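Local coordinates for protein viral CASP8 and FADD-like apoptosis regulator (Molluscum contagiosum virus subtype 1, PDB 2BBR) that inhibits death-receptor-induced apoptosis, interacts with FADD and interferes with caspase-8 recruitment and activation at the host death-inducing signalling complex, at residues S150-R162 and L169-Q181. Residues are numbered along the deposited sequence; the frame is centred on the assembly and turned at random.
Sequences SPSSVSVLADMLR and LCQQLVEYEQQEQ
Helix 155-162 and helix 169-181 run nearly antiparallel, their N-to-C directions 161° apart and their axes 8.2 Å apart at closest approach, and A158 and C170 bring the backbones within 4.5 Å, CA to CA. The small side chains of these two residues are consistent with so close an approach; A158 CB packs against both L173 CB and C170 SG. L173 CD2 meets L157 CB at 3.6 Å and also touches L161 CD1, with L173 CD1 a little farther from that methyl. L161 crosses L173 and L169 at about a right angle, and both its methyls rest on L169 CB. At the outer margin C170 SG, anti to its backbone N (chi1 173°), sits over one face of the R162 guanidinium, 3.5 Å from NH2. NH1 of that group makes a salt bridge to D159 OD1, which lies near the guanidinium plane and is met on its anti side, tilted out of the carboxylate plane. The pair forms the C-terminal antiparallel hairpin in the helical bundle of the second death effector domain, a death-fold module; L157 continues onto V140 and L143 of helix 136-145, and L161 onto L115 of helix 109-122. V154, the N-cap of the first helix, packs CG2 on L173 CB (4.0 Å). E177, extended beyond CG, reaches past V154 in the opposite direction, and its OE1 accepts from V154 N (2.9 Å, 158° at the hydrogen), which approaches from above the carboxylate plane. Negative charge here probably interacts favourably with the helix dipole. OE2 accepts from a water that also bonds S153 OG and S155 OG. Y176 donates its hydroxyl to P151 O at 2.6 Å, the acceptor lying in the ring plane and the donor in the carbonyl plane. A second water donates to both S152 O and E177 O.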
ATOM      1  N   SER A 150       4.570   8.434   8.969  1.00 10.90           N
ATOM      2  CA  SER A 150       3.397   9.026   8.346  1.00 11.37           C
ATOM      3  C   SER A 150       3.737   9.173   6.872  1.00 11.60           C
ATOM      4  O   SER A 150       4.871   8.921   6.471  1.00 11.42           O
ATOM      5  CB  SER A 150       3.117  10.401   8.939  1.00 12.79           C
ATOM      6  OG  SER A 150       4.103  11.318   8.501  1.00 15.31           O
ATOM      7  N   PRO A 151       2.767   9.584   6.043  1.00 11.89           N
ATOM      8  CA  PRO A 151       3.066   9.737   4.615  1.00 12.42           C
ATOM      9  C   PRO A 151       4.173  10.755   4.325  1.00 12.94           C
ATOM     10  O   PRO A 151       4.779  10.732   3.252  1.00 14.98           O
ATOM     11  CB  PRO A 151       1.717  10.150   4.027  1.00 13.43           C
ATOM     12  CG  PRO A 151       0.740   9.454   4.935  1.00 13.75           C
ATOM     13  CD  PRO A 151       1.323   9.730   6.296  1.00 11.53           C
ATOM     14  N   SER A 152       4.452  11.635   5.281  1.00 12.40           N
ATOM     15  CA  SER A 152       5.485  12.654   5.110  1.00 13.46           C
ATOM     16  C   SER A 152       6.808  12.302   5.788  1.00 13.31           C
ATOM     17  O   SER A 152       7.843  12.900   5.492  1.00 15.17           O
ATOM     18  CB  SER A 152       4.994  13.998   5.660  1.00 15.91           C
ATOM     19  OG  SER A 152       3.808  14.412   5.009  1.00 17.34           O
ATOM     20  N   SER A 153       6.775  11.331   6.695  1.00 12.74           N
ATOM     21  CA  SER A 153       7.974  10.940   7.425  1.00 12.64           C
ATOM     22  C   SER A 153       8.101   9.434   7.570  1.00 11.59           C
ATOM     23  O   SER A 153       7.299   8.802   8.260  1.00 11.86           O
ATOM     24  CB  SER A 153       7.957  11.579   8.815  1.00 14.17           C
ATOM     25  OG  SER A 153       9.026  11.102   9.613  1.00 15.59           O
ATOM     26  N   VAL A 154       9.110   8.859   6.922  1.00 10.57           N
ATOM     27  CA  VAL A 154       9.331   7.424   7.000  1.00 10.23           C
ATOM     28  C   VAL A 154      10.763   7.106   7.425  1.00 10.15           C
ATOM     29  O   VAL A 154      11.193   5.959   7.347  1.00 10.61           O
ATOM     30  CB  VAL A 154       9.030   6.727   5.640  1.00 10.19           C
ATOM     31  CG1 VAL A 154       7.562   6.909   5.281  1.00 12.14           C
ATOM     32  CG2 VAL A 154       9.921   7.288   4.543  1.00 11.99           C
ATOM     33  N   SER A 155      11.492   8.113   7.905  1.00 10.08           N
ATOM     34  CA  SER A 155      12.877   7.909   8.312  1.00 10.77           C
ATOM     35  C   SER A 155      13.061   6.839   9.384  1.00 10.28           C
ATOM     36  O   SER A 155      14.084   6.161   9.401  1.00 11.12           O
ATOM     37  CB  SER A 155      13.510   9.230   8.779  1.00 12.94           C
ATOM     38  OG  SER A 155      12.873   9.736   9.933  1.00 14.60           O
ATOM     39  N   VAL A 156      12.090   6.680  10.279  1.00 10.04           N
ATOM     40  CA  VAL A 156      12.215   5.655  11.309  1.00 11.13           C
ATOM     41  C   VAL A 156      12.277   4.285  10.638  1.00  9.46           C
ATOM     42  O   VAL A 156      13.093   3.435  11.009  1.00 11.19           O
ATOM     43  CB  VAL A 156      11.033   5.699  12.305  1.00 11.03           C
ATOM     44  CG1 VAL A 156      11.058   4.467  13.201  1.00 13.64           C
ATOM     45  CG2 VAL A 156      11.124   6.964  13.153  1.00 14.66           C
ATOM     46  N   LEU A 157      11.413   4.071   9.650  1.00  9.85           N
ATOM     47  CA  LEU A 157      11.403   2.810   8.924  1.00 10.47           C
ATOM     48  C   LEU A 157      12.667   2.659   8.087  1.00  9.55           C
ATOM     49  O   LEU A 157      13.215   1.564   7.970  1.00 10.52           O
ATOM     50  CB  LEU A 157      10.173   2.720   8.021  1.00 13.35           C
ATOM     51  CG  LEU A 157       8.993   1.925   8.577  1.00 15.42           C
ATOM     52  CD1 LEU A 157       7.797   2.060   7.652  1.00 18.17           C
ATOM     53  CD2 LEU A 157       9.398   0.462   8.733  1.00 16.41           C
ATOM     54  N   ALA A 158      13.128   3.756   7.491  1.00  9.42           N
ATOM     55  CA  ALA A 158      14.356   3.711   6.703  1.00 10.16           C
ATOM     56  C   ALA A 158      15.507   3.293   7.617  1.00 10.06           C
ATOM     57  O   ALA A 158      16.358   2.486   7.234  1.00 10.56           O
ATOM     58  CB  ALA A 158      14.641   5.076   6.090  1.00 10.67           C
ATOM     59  N   ASP A 159      15.528   3.848   8.827  1.00 10.55           N
ATOM     60  CA  ASP A 159      16.563   3.524   9.805  1.00 11.21           C
ATOM     61  C   ASP A 159      16.521   2.044  10.165  1.00 11.28           C
ATOM     62  O   ASP A 159      17.561   1.401  10.318  1.00 11.40           O
ATOM     63  CB  ASP A 159      16.386   4.332  11.094  1.00 13.66           C
ATOM     64  CG  ASP A 159      16.648   5.812  10.910  1.00 16.26           C
ATOM     65  OD1 ASP A 159      17.339   6.190   9.942  1.00 15.87           O
ATOM     66  OD2 ASP A 159      16.173   6.595  11.756  1.00 19.76           O
ATOM     67  N   MET A 160      15.315   1.511  10.326  1.00 10.50           N
ATOM     68  CA  MET A 160      15.150   0.105  10.661  1.00 10.65           C
ATOM     69  C   MET A 160      15.689  -0.770   9.533  1.00 10.13           C
ATOM     70  O   MET A 160      16.361  -1.773   9.780  1.00 11.85           O
ATOM     71  CB  MET A 160      13.671  -0.198  10.917  1.00 11.25           C
ATOM     72  CG  MET A 160      13.148   0.387  12.222  1.00 11.49           C
ATOM     73  SD  MET A 160      11.341   0.480  12.340  1.00 13.75           S
ATOM     74  CE  MET A 160      10.887  -1.237  12.060  1.00 15.94           C
ATOM     75  N   LEU A 161      15.402  -0.387   8.296  1.00  9.96           N
ATOM     76  CA  LEU A 161      15.878  -1.142   7.146  1.00 10.54           C
ATOM     77  C   LEU A 161      17.400  -1.058   7.032  1.00 10.69           C
ATOM     78  O   LEU A 161      18.053  -2.025   6.631  1.00 11.19           O
ATOM     79  CB  LEU A 161      15.201  -0.626   5.874  1.00 10.05           C
ATOM     80  CG  LEU A 161      13.697  -0.933   5.809  1.00 10.98           C
ATOM     81  CD1 LEU A 161      13.022  -0.060   4.764  1.00 11.62           C
ATOM     82  CD2 LEU A 161      13.496  -2.414   5.498  1.00 11.56           C
ATOM     83  N   ARG A 162      17.964   0.093   7.389  1.00 10.82           N
ATOM     84  CA  ARG A 162      19.413   0.259   7.339  1.00 11.69           C
ATOM     85  C   ARG A 162      20.064  -0.675   8.363  1.00 12.11           C
ATOM     86  O   ARG A 162      21.070  -1.321   8.077  1.00 12.72           O
ATOM     87  CB  ARG A 162      19.805   1.708   7.640  1.00 11.81           C
ATOM     88  CG  ARG A 162      21.291   1.978   7.441  1.00 13.95           C
ATOM     89  CD  ARG A 162      21.689   3.403   7.811  1.00 14.50           C
ATOM     90  NE  ARG A 162      20.978   4.405   7.023  1.00 16.93           N
ATOM     91  CZ  ARG A 162      19.987   5.160   7.486  1.00 16.36           C
ATOM     92  NH1 ARG A 162      19.584   5.034   8.742  1.00 18.01           N
ATOM     93  NH2 ARG A 162      19.398   6.042   6.690  1.00 19.57           N
ATOM     94  N   LEU A 169      16.440  -1.049   0.289  1.00  9.56           N
ATOM     95  CA  LEU A 169      15.092  -0.676   0.704  1.00  9.26           C
ATOM     96  C   LEU A 169      15.142   0.647   1.464  1.00  9.97           C
ATOM     97  O   LEU A 169      14.255   1.487   1.322  1.00  9.67           O
ATOM     98  CB  LEU A 169      14.484  -1.782   1.568  1.00  9.90           C
ATOM     99  CG  LEU A 169      14.369  -3.138   0.866  1.00 10.16           C
ATOM    100  CD1 LEU A 169      13.787  -4.163   1.826  1.00 11.38           C
ATOM    101  CD2 LEU A 169      13.508  -3.020  -0.380  1.00 11.83           C
ATOM    102  N   CYS A 170      16.177   0.828   2.276  1.00  9.77           N
ATOM    103  CA  CYS A 170      16.352   2.072   3.014  1.00 10.96           C
ATOM    104  C   CYS A 170      16.389   3.228   2.019  1.00 10.52           C
ATOM    105  O   CYS A 170      15.706   4.238   2.195  1.00 10.59           O
ATOM    106  CB  CYS A 170      17.667   2.044   3.799  1.00 11.29           C
ATOM    107  SG  CYS A 170      18.115   3.608   4.598  1.00 12.87           S
ATOM    108  N   GLN A 171      17.186   3.071   0.967  1.00 10.09           N
ATOM    109  CA  GLN A 171      17.314   4.106  -0.045  1.00 10.02           C
ATOM    110  C   GLN A 171      15.982   4.447  -0.705  1.00  9.34           C
ATOM    111  O   GLN A 171      15.707   5.614  -0.974  1.00  9.93           O
ATOM    112  CB  GLN A 171      18.333   3.693  -1.106  1.00 11.84           C
ATOM    113  CG  GLN A 171      18.569   4.751  -2.168  1.00 14.34           C
ATOM    114  CD  GLN A 171      19.649   4.352  -3.148  1.00 18.59           C
ATOM    115  OE1 GLN A 171      19.417   4.293  -4.354  1.00 23.13           O
ATOM    116  NE2 GLN A 171      20.839   4.071  -2.631  1.00 19.14           N
ATOM    117  N   GLN A 172      15.155   3.442  -0.978  1.00  9.75           N
ATOM    118  CA  GLN A 172      13.859   3.723  -1.586  1.00 10.17           C
ATOM    119  C   GLN A 172      13.037   4.633  -0.684  1.00  9.09           C
ATOM    120  O   GLN A 172      12.355   5.541  -1.161  1.00  9.68           O
ATOM    121  CB  GLN A 172      13.078   2.435  -1.829  1.00 11.49           C
ATOM    122  CG  GLN A 172      13.637   1.543  -2.912  1.00 14.26           C
ATOM    123  CD  GLN A 172      12.728   0.368  -3.186  1.00 16.61           C
ATOM    124  OE1 GLN A 172      11.554   0.544  -3.510  1.00 17.08           O
ATOM    125  NE2 GLN A 172      13.261  -0.841  -3.055  1.00 19.43           N
ATOM    126  N   LEU A 173      13.083   4.378   0.620  1.00  8.42           N
ATOM    127  CA  LEU A 173      12.331   5.195   1.561  1.00  9.03           C
ATOM    128  C   LEU A 173      12.922   6.588   1.739  1.00  9.04           C
ATOM    129  O   LEU A 173      12.175   7.558   1.854  1.00  9.37           O
ATOM    130  CB  LEU A 173      12.217   4.498   2.918  1.00  9.87           C
ATOM    131  CG  LEU A 173      10.988   3.602   3.094  1.00 11.17           C
ATOM    132  CD1 LEU A 173      11.041   2.427   2.133  1.00 12.18           C
ATOM    133  CD2 LEU A 173      10.926   3.119   4.535  1.00 12.16           C
ATOM    134  N   VAL A 174      14.247   6.693   1.779  1.00  8.81           N
ATOM    135  CA  VAL A 174      14.885   7.999   1.918  1.00 10.22           C
ATOM    136  C   VAL A 174      14.556   8.846   0.690  1.00  9.91           C
ATOM    137  O   VAL A 174      14.206  10.026   0.806  1.00 10.52           O
ATOM    138  CB  VAL A 174      16.423   7.872   2.053  1.00 11.24           C
ATOM    139  CG1 VAL A 174      17.077   9.244   1.924  1.00 13.39           C
ATOM    140  CG2 VAL A 174      16.772   7.253   3.399  1.00 13.94           C
ATOM    141  N   GLU A 175      14.659   8.239  -0.485  1.00  9.49           N
ATOM    142  CA  GLU A 175      14.362   8.953  -1.716  1.00 10.03           C
ATOM    143  C   GLU A 175      12.903   9.381  -1.764  1.00  9.48           C
ATOM    144  O   GLU A 175      12.593  10.482  -2.226  1.00 10.03           O
ATOM    145  CB  GLU A 175      14.719   8.091  -2.924  1.00 10.98           C
ATOM    146  CG  GLU A 175      16.225   7.987  -3.130  1.00 13.47           C
ATOM    147  CD  GLU A 175      16.612   7.107  -4.299  1.00 17.01           C
ATOM    148  OE1 GLU A 175      17.811   7.085  -4.649  1.00 19.05           O
ATOM    149  OE2 GLU A 175      15.723   6.432  -4.859  1.00 18.69           O
ATOM    150  N   TYR A 176      12.007   8.520  -1.290  1.00  9.82           N
ATOM    151  CA  TYR A 176      10.592   8.857  -1.263  1.00 10.12           C
ATOM    152  C   TYR A 176      10.359  10.061  -0.359  1.00  9.18           C
ATOM    153  O   TYR A 176       9.651  10.995  -0.732  1.00 10.25           O
ATOM    154  CB  TYR A 176       9.745   7.689  -0.739  1.00 10.18           C
ATOM    155  CG  TYR A 176       8.368   8.154  -0.317  1.00 10.19           C
ATOM    156  CD1 TYR A 176       7.423   8.527  -1.267  1.00 11.01           C
ATOM    157  CD2 TYR A 176       8.063   8.368   1.030  1.00 10.39           C
ATOM    158  CE1 TYR A 176       6.218   9.114  -0.894  1.00 11.17           C
ATOM    159  CE2 TYR A 176       6.858   8.958   1.414  1.00 10.98           C
ATOM    160  CZ  TYR A 176       5.944   9.334   0.442  1.00  9.94           C
ATOM    161  OH  TYR A 176       4.780   9.979   0.787  1.00 11.46           O
ATOM    162  N   GLU A 177      10.941  10.041   0.837  1.00  8.80           N
ATOM    163  CA  GLU A 177      10.729  11.149   1.757  1.00  9.47           C
ATOM    164  C   GLU A 177      11.232  12.455   1.170  1.00  9.31           C
ATOM    165  O   GLU A 177      10.583  13.492   1.315  1.00  9.97           O
ATOM    166  CB  GLU A 177      11.394  10.887   3.111  1.00 10.17           C
ATOM    167  CG  GLU A 177      11.007  11.943   4.140  1.00 11.84           C
ATOM    168  CD  GLU A 177      11.381  11.584   5.560  1.00 11.73           C
ATOM    169  OE1 GLU A 177      11.298  10.394   5.928  1.00 13.14           O
ATOM    170  OE2 GLU A 177      11.732  12.506   6.324  1.00 16.54           O
ATOM    171  N   GLN A 178      12.382  12.409   0.508  1.00 10.07           N
ATOM    172  CA  GLN A 178      12.941  13.606  -0.108  1.00 10.36           C
ATOM    173  C   GLN A 178      12.059  14.090  -1.257  1.00  9.85           C
ATOM    174  O   GLN A 178      11.854  15.294  -1.426  1.00 10.83           O
ATOM    175  CB  GLN A 178      14.361  13.329  -0.602  1.00 10.87           C
ATOM    176  CG  GLN A 178      15.369  13.096   0.511  1.00 11.92           C
ATOM    177  CD  GLN A 178      15.443  14.261   1.471  1.00 15.21           C
ATOM    178  OE1 GLN A 178      14.637  14.370   2.397  1.00 17.69           O
ATOM    179  NE2 GLN A 178      16.400  15.153   1.244  1.00 18.42           N
ATOM    180  N   GLN A 179      11.523  13.161  -2.042  1.00 10.22           N
ATOM    181  CA  GLN A 179      10.646  13.524  -3.150  1.00 11.43           C
ATOM    182  C   GLN A 179       9.359  14.161  -2.635  1.00 11.51           C
ATOM    183  O   GLN A 179       8.882  15.153  -3.189  1.00 11.40           O
ATOM    184  CB  GLN A 179      10.309  12.288  -3.987  1.00 12.62           C
ATOM    185  CG  GLN A 179      11.458  11.794  -4.850  1.00 15.86           C
ATOM    186  CD  GLN A 179      11.149  10.479  -5.534  1.00 21.50           C
ATOM    187  OE1 GLN A 179      10.058  10.286  -6.070  1.00 25.38           O
ATOM    188  NE2 GLN A 179      12.116   9.569  -5.531  1.00 23.77           N
ATOM    189  N   GLU A 180       8.789  13.584  -1.583  1.00 11.75           N
ATOM    190  CA  GLU A 180       7.563  14.124  -1.008  1.00 11.37           C
ATOM    191  C   GLU A 180       7.814  15.517  -0.434  1.00 11.12           C
ATOM    192  O   GLU A 180       6.991  16.416  -0.588  1.00 11.66           O
ATOM    193  CB  GLU A 180       7.032  13.188   0.084  1.00 12.80           C
ATOM    194  CG  GLU A 180       5.915  13.797   0.929  1.00 15.80           C
ATOM    195  CD  GLU A 180       4.684  14.181   0.121  1.00 17.34           C
ATOM    196  OE1 GLU A 180       3.849  14.949   0.649  1.00 20.15           O
ATOM    197  OE2 GLU A 180       4.537  13.714  -1.029  1.00 18.65           O
ATOM    198  N   GLN A 181       8.949  15.690   0.232  1.00 10.18           N
ATOM    199  CA  GLN A 181       9.298  16.982   0.812  1.00 11.24           C
ATOM    200  C   GLN A 181       9.442  18.042  -0.279  1.00 10.28           C
ATOM    201  O   GLN A 181       8.974  19.172  -0.124  1.00 11.62           O
ATOM    202  CB  GLN A 181      10.607  16.867   1.594  1.00 11.18           C
ATOM    203  CG  GLN A 181      11.097  18.174   2.195  1.00 13.90           C
ATOM    204  CD  GLN A 181      12.423  18.017   2.916  1.00 14.72           C
ATOM    205  OE1 GLN A 181      13.473  17.847   2.291  1.00 18.16           O
ATOM    206  NE2 GLN A 181      12.382  18.064   4.238  1.00 16.99           N
TER
HETATM  207  O   HOH W   1       8.481  14.295   3.226  1.00 15.31           O
HETATM  208  O   HOH W   2       4.363  16.222   2.936  1.00 20.03           O
HETATM  209  O   HOH W   3      11.422  12.021   8.899  1.00 19.26           O